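Local structure of Mll8374 protein (Mesorhizobium loti, 3B5E) at residues Leu141-Pro146 / Ser197-Gly202; Leu162-Ala167 / Ala207-Trp212. The protein probably hydrolyses carboxylic esters as a serine hydrolase of the alpha/beta-hydrolase fold. All coordinates share one frame; numbering follows the deposited sequence.

In the fold
Following the chain from the N terminus, strand 138-142 ends in the turn that supplies the first half of contact 1, and strand 160-166, its parallel neighbour in the sheet, gives the first half of contact 2. After helix 176-185 and the edge strand 189-195, the loop 197-202 returns over the end of strand 138-142 and closes contact 1; helix 203-214 then runs back along the sheet and closes contact 2 against strand 160-166. The two closures cross, since their segments alternate. They also touch: Arg143 N bonds to Ile164 O, and Leu142 packs on Ile164. Together they tie the loop of the probable catalytic histidine and the last helix to two adjacent strands.

Contact 1: residues Leu141-Pro146 / Ser197-Gly202; sequences LLRPMP and SGHDIG. With EDO (1,2-ethanediol), chain F; EDO (1,2-ethanediol), chain I.
Arg143, just past the end of strand 138-142, reaches across to the loop 197-202 and meets five of its residues in turn. At Ser197 the touch is slight, CB lying 3.7 Å from Arg143 NH2. Gly198 offers its carbonyl: Arg143 NE donates to Gly198 O over 2.8 Å, nearly straight at 163°, arriving in the carbonyl plane but tilted a little from that of the guanidinium. The arginine chain bends at chi2 (-67°), and this turns NE onto the oxygen.

His199 brings its ring alongside the root of the same side chain, with CE1 3.6 Å from Arg143 CB and the ring plane almost perpendicular to the guanidinium. Its CG stands anti to the backbone N (chi1 -165°), which brings the ring in although CB points away; ND1 then bonds Asp169 and NE2 bonds Ser119, an arrangement consistent with the Ser-His-Asp triad of a serine hydrolase. Backbone N atoms of His199 and Asp200 both donate to one ethanediol, while a second ethanediol donates from O2 to Arg143 O.

Asp200 contributes its carbonyl rather than its carboxylate, taking a weak, bent bond from Arg143 NH2 to Asp200 O (2.9 Å). Ile201 finishes the wrap: its CG2 sits over one guanidinium face, 3.5 Å above the plane toward the rim, and its CD1 meets Leu142 CD1 at 4.0 Å, the two side chains crossing at about a right angle.

A buried arginine thus binds two loop carbonyls, while NH1 pairs with Asp205 and Ile164 O. These bonds, with the methyl over its face, restrict rotation of the guanidinium, and the Asp205 carboxylate probably balances its charge. The arginine is therefore a plausible second-shell support for the loop that carries the likely catalytic histidine.

Contact 2: residues Leu162-Ala167 / Ala207-Trp212; sequences LIIAGA and AIVRQW
Leu162 is the main bump of this interface, entering the hollow formed on helix 207-212 by Ile208, Val209 and Trp212. Its root lies under the indole: CB sits 3.5 Å from the centroid of the five-membered ring and only 13° off the ring normal, a CH-pi contact squarely over the face. A chi1 near 180° (169°) carries the leucine fork on from the indole toward the preceding turn of the helix. There the two methyls part. CD2 settles beside Val209, 3.8 Å from Val209 CG2, whereas CD1 meets Ile208 CG2 at 3.9 Å, with the leucine and Ile208 side chains crossing at about a right angle.

Ile164, two residues further along the strand and on the same side of it, provides a second, smaller bump. It approaches Ile208 tip to tip, its CD1 3.6 Å from Ile208 CG2, and reaches Val209 CG2 more loosely. Ile208 CG2 is consequently wedged between the ends of Leu162 and Ile164. The helix runs nearly antiparallel to the strand, at 159°, the axes of these short segments coming within 9.9 Å, as expected where a helix returns across an alpha/beta sheet.

Around this patch Ile195 of the edge strand touches both Ile164 and Ile208, and Arg160 makes a cation-pi contact with the indole. A serine in place of Trp212 would probably leave Leu162 CB without its aromatic cover and Arg160 without its ring partner, opening a gap between strand and helix.

All five side chains that meet here are buried and join through carbon surfaces, so the attachment of helix 203-214 depends at this point on complementary shape and exclusion of water, with CH-pi attraction adding a preference for the ring face.

Contact 1: residues Leu141-Pro146 / Ser197-Gly202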
loop_
_atom_site.group_PDB
_atom_site.type_symbol
_atom_site.label_atom_id
_atom_site.label_comp_id
_atom_site.label_asym_id
_atom_site.label_seq_id
_atom_site.Cartn_x
_atom_site.Cartn_y
_atom_site.Cartn_z
ATOM N N LEU A 141 6.030 0.215 -1.087
ATOM C CA LEU A 141 5.767 -1.013 -0.382
ATOM C C LEU A 141 6.776 -1.135 0.766
ATOM O O LEU A 141 7.966 -1.390 0.538
ATOM C CB LEU A 141 5.914 -2.233 -1.318
ATOM C CG LEU A 141 5.102 -2.232 -2.628
ATOM C CD1 LEU A 141 5.357 -3.501 -3.418
ATOM C CD2 LEU A 141 3.606 -2.060 -2.415
ATOM N N LEU A 142 6.297 -0.971 1.991
ATOM C CA LEU A 142 7.173 -0.964 3.165
ATOM C C LEU A 142 7.095 -2.339 3.827
ATOM O O LEU A 142 6.008 -2.775 4.224
ATOM C CB LEU A 142 6.764 0.125 4.137
ATOM C CG LEU A 142 6.711 1.548 3.575
ATOM C CD1 LEU A 142 6.388 2.545 4.700
ATOM C CD2 LEU A 142 7.999 1.905 2.828
ATOM N N ARG A 143 8.242 -3.017 3.908
ATOM C CA ARG A 143 8.360 -4.377 4.465
ATOM C C ARG A 143 7.395 -5.409 3.838
ATOM O O ARG A 143 6.687 -6.105 4.555
ATOM C CB ARG A 143 8.232 -4.379 5.976
ATOM C CG ARG A 143 8.926 -3.245 6.696
ATOM C CD ARG A 143 10.453 -3.310 6.578
ATOM N NE ARG A 143 10.981 -2.245 7.417
ATOM C CZ ARG A 143 11.068 -0.974 7.047
ATOM N NH1 ARG A 143 10.785 -0.580 5.810
ATOM N NH2 ARG A 143 11.482 -0.080 7.917
ATOM N N PRO A 144 7.373 -5.525 2.484
ATOM C CA PRO A 144 6.484 -6.434 1.797
ATOM C C PRO A 144 7.081 -7.838 1.613
ATOM O O PRO A 144 8.242 -8.055 1.888
ATOM C CB PRO A 144 6.347 -5.781 0.422
ATOM C CG PRO A 144 7.772 -5.227 0.216
ATOM C CD PRO A 144 8.203 -4.753 1.533
HETATM N N MSE A 145 6.256 -8.760 1.144
HETATM C CA MSE A 145 6.664 -10.097 0.749
HETATM C C MSE A 145 5.707 -10.590 -0.322
HETATM O O MSE A 145 4.627 -10.048 -0.453
HETATM C CB MSE A 145 6.681 -11.057 1.958
HETATM C CG MSE A 145 5.317 -11.412 2.525
HETATM SE SE MSE A 145 5.464 -12.752 3.902
HETATM C CE MSE A 145 6.027 -14.282 2.823
ATOM N N PRO A 146 6.111 -11.607 -1.118
ATOM C CA PRO A 146 5.148 -12.254 -2.003
ATOM C C PRO A 146 4.101 -13.014 -1.195
ATOM O O PRO A 146 4.427 -13.637 -0.182
ATOM C CB PRO A 146 6.012 -13.238 -2.837
ATOM C CG PRO A 146 7.452 -12.769 -2.635
ATOM C CD PRO A 146 7.455 -12.204 -1.240
ATOM N N SER A 197 16.905 -0.497 9.693
ATOM C CA SER A 197 15.710 -0.790 10.492
ATOM C C SER A 197 15.275 -2.243 10.468
ATOM O O SER A 197 15.660 -3.037 9.590
ATOM C CB SER A 197 14.541 0.101 10.024
ATOM O OG SER A 197 14.908 1.425 10.242
ATOM N N GLY A 198 14.496 -2.613 11.481
ATOM C CA GLY A 198 13.785 -3.871 11.471
ATOM C C GLY A 198 12.462 -3.810 10.737
ATOM O O GLY A 198 12.306 -3.125 9.721
ATOM N N HIS A 199 11.488 -4.555 11.251
ATOM C CA HIS A 199 10.145 -4.557 10.661
ATOM C C HIS A 199 9.340 -3.267 10.935
ATOM O O HIS A 199 8.410 -2.978 10.210
ATOM C CB HIS A 199 9.362 -5.776 11.128
ATOM C CG HIS A 199 8.152 -6.034 10.304
ATOM N ND1 HIS A 199 8.226 -6.472 9.001
ATOM C CD2 HIS A 199 6.833 -5.897 10.586
ATOM C CE1 HIS A 199 7.005 -6.608 8.517
ATOM N NE2 HIS A 199 6.143 -6.244 9.451
ATOM N N ASP A 200 9.724 -2.496 11.942
ATOM C CA ASP A 200 9.058 -1.244 12.234
ATOM C C ASP A 200 9.434 -0.206 11.181
ATOM O O ASP A 200 10.523 -0.247 10.604
ATOM C CB ASP A 200 9.462 -0.679 13.604
ATOM C CG ASP A 200 8.778 -1.388 14.787
ATOM O OD1 ASP A 200 7.929 -2.301 14.594
ATOM O OD2 ASP A 200 9.102 -1.004 15.947
ATOM N N ILE A 201 8.536 0.753 10.985
ATOM C CA ILE A 201 8.749 1.804 10.023
ATOM C C ILE A 201 8.794 3.139 10.724
ATOM O O ILE A 201 8.344 3.288 11.864
ATOM C CB ILE A 201 7.677 1.800 8.901
ATOM C CG1 ILE A 201 6.254 1.872 9.487
ATOM C CG2 ILE A 201 7.872 0.561 7.967
ATOM C CD1 ILE A 201 5.187 2.206 8.450
ATOM N N GLY A 202 9.347 4.126 10.046
ATOM C CA GLY A 202 9.604 5.408 10.701
ATOM C C GLY A 202 10.182 6.461 9.788
ATOM O O GLY A 202 10.024 6.411 8.593
HETATM C C1 EDO F . 11.158 -3.942 14.601
HETATM O O1 EDO F . 11.983 -2.874 14.044
HETATM C C2 EDO F . 11.863 -5.295 14.781
HETATM O O2 EDO F . 11.862 -6.092 13.580
HETATM C C1 EDO I . 3.850 -9.763 6.022
HETATM O O1 EDO I . 2.881 -8.834 6.472
HETATM C C2 EDO I . 5.168 -9.051 5.750
HETATM O O2 EDO I . 5.236 -8.391 4.467
#

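Contact 2: residues Leu162-Ala167 / Ala207-Trp212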
loop_
_atom_site.group_PDB
_atom_site.type_symbol
_atom_site.label_atom_id
_atom_site.label_comp_id
_atom_site.label_asym_id
_atom_site.label_seq_id
_atom_site.Cartn_x
_atom_site.Cartn_y
_atom_site.Cartn_z
ATOM N N LEU A 162 8.450 1.330 -5.346
ATOM C CA LEU A 162 9.487 1.443 -4.359
ATOM C C LEU A 162 9.236 0.325 -3.322
ATOM O O LEU A 162 8.094 0.117 -2.911
ATOM C CB LEU A 162 9.442 2.825 -3.690
ATOM C CG LEU A 162 10.294 3.032 -2.462
ATOM C CD1 LEU A 162 11.821 3.103 -2.773
ATOM C CD2 LEU A 162 9.807 4.293 -1.748
ATOM N N ILE A 163 10.310 -0.377 -2.921
ATOM C CA ILE A 163 10.296 -1.376 -1.850
ATOM C C ILE A 163 11.317 -0.956 -0.813
ATOM O O ILE A 163 12.469 -0.581 -1.175
ATOM C CB ILE A 163 10.625 -2.808 -2.398
ATOM C CG1 ILE A 163 9.508 -3.294 -3.327
ATOM C CG2 ILE A 163 10.919 -3.777 -1.236
ATOM C CD1 ILE A 163 9.903 -4.516 -4.153
ATOM N N ILE A 164 10.916 -0.928 0.466
ATOM C CA ILE A 164 11.876 -0.706 1.536
ATOM C C ILE A 164 11.864 -1.869 2.504
ATOM O O ILE A 164 10.856 -2.117 3.181
ATOM C CB ILE A 164 11.613 0.567 2.305
ATOM C CG1 ILE A 164 11.405 1.744 1.355
ATOM C CG2 ILE A 164 12.799 0.829 3.309
ATOM C CD1 ILE A 164 11.301 3.088 2.070
ATOM N N ALA A 165 12.978 -2.606 2.504
ATOM C CA ALA A 165 13.229 -3.757 3.349
ATOM C C ALA A 165 14.011 -3.323 4.555
ATOM O O ALA A 165 14.848 -2.418 4.511
ATOM C CB ALA A 165 14.027 -4.830 2.592
ATOM N N GLY A 166 13.803 -4.048 5.646
ATOM C CA GLY A 166 14.587 -3.784 6.831
ATOM C C GLY A 166 15.707 -4.804 7.000
ATOM O O GLY A 166 15.460 -5.988 7.040
ATOM N N ALA A 167 16.948 -4.343 7.159
ATOM C CA ALA A 167 18.123 -5.264 7.358
ATOM C C ALA A 167 17.956 -6.106 8.605
ATOM O O ALA A 167 18.406 -7.251 8.657
ATOM C CB ALA A 167 19.464 -4.433 7.499
ATOM N N ALA A 207 11.797 9.546 4.598
ATOM C CA ALA A 207 12.845 10.213 3.847
ATOM C C ALA A 207 13.045 9.579 2.463
ATOM O O ALA A 207 13.162 10.263 1.444
ATOM C CB ALA A 207 14.140 10.182 4.621
ATOM N N ILE A 208 13.089 8.260 2.428
ATOM C CA ILE A 208 13.245 7.546 1.157
ATOM C C ILE A 208 12.038 7.725 0.231
ATOM O O ILE A 208 12.216 7.999 -0.963
ATOM C CB ILE A 208 13.526 6.052 1.363
ATOM C CG1 ILE A 208 14.958 5.850 1.921
ATOM C CG2 ILE A 208 13.361 5.277 0.073
ATOM C CD1 ILE A 208 15.244 4.424 2.436
ATOM N N VAL A 209 10.822 7.555 0.751
ATOM C CA VAL A 209 9.615 7.725 -0.091
ATOM C C VAL A 209 9.598 9.154 -0.733
ATOM O O VAL A 209 9.330 9.331 -1.929
ATOM C CB VAL A 209 8.294 7.450 0.675
ATOM C CG1 VAL A 209 7.073 7.688 -0.259
ATOM C CG2 VAL A 209 8.262 6.043 1.301
ATOM N N ARG A 210 9.906 10.156 0.071
ATOM C CA ARG A 210 10.018 11.528 -0.410
ATOM C C ARG A 210 11.003 11.697 -1.527
ATOM O O ARG A 210 10.678 12.311 -2.552
ATOM C CB ARG A 210 10.462 12.439 0.705
ATOM C CG ARG A 210 9.386 13.241 1.231
ATOM C CD ARG A 210 9.812 13.872 2.514
ATOM N NE ARG A 210 10.442 15.140 2.258
ATOM C CZ ARG A 210 9.799 16.253 1.934
ATOM N NH1 ARG A 210 8.475 16.267 1.801
ATOM N NH2 ARG A 210 10.499 17.364 1.732
ATOM N N GLN A 211 12.200 11.148 -1.313
ATOM C CA GLN A 211 13.310 11.145 -2.289
ATOM C C GLN A 211 12.930 10.434 -3.604
ATOM O O GLN A 211 13.300 10.858 -4.701
ATOM C CB GLN A 211 14.559 10.485 -1.645
ATOM C CG GLN A 211 15.302 11.397 -0.627
ATOM C CD GLN A 211 16.103 10.683 0.515
ATOM O OE1 GLN A 211 16.173 9.439 0.619
ATOM N NE2 GLN A 211 16.702 11.503 1.385
ATOM N N TRP A 212 12.204 9.331 -3.472
ATOM C CA TRP A 212 11.715 8.553 -4.609
ATOM C C TRP A 212 10.628 9.303 -5.370
ATOM O O TRP A 212 10.655 9.330 -6.603
ATOM C CB TRP A 212 11.183 7.240 -4.098
ATOM C CG TRP A 212 10.508 6.368 -5.070
ATOM C CD1 TRP A 212 11.084 5.575 -6.001
ATOM C CD2 TRP A 212 9.106 6.132 -5.147
ATOM N NE1 TRP A 212 10.113 4.871 -6.686
ATOM C CE2 TRP A 212 8.891 5.203 -6.176
ATOM C CE3 TRP A 212 8.008 6.628 -4.443
ATOM C CZ2 TRP A 212 7.613 4.748 -6.514
ATOM C CZ3 TRP A 212 6.739 6.180 -4.780
ATOM C CH2 TRP A 212 6.557 5.256 -5.806
#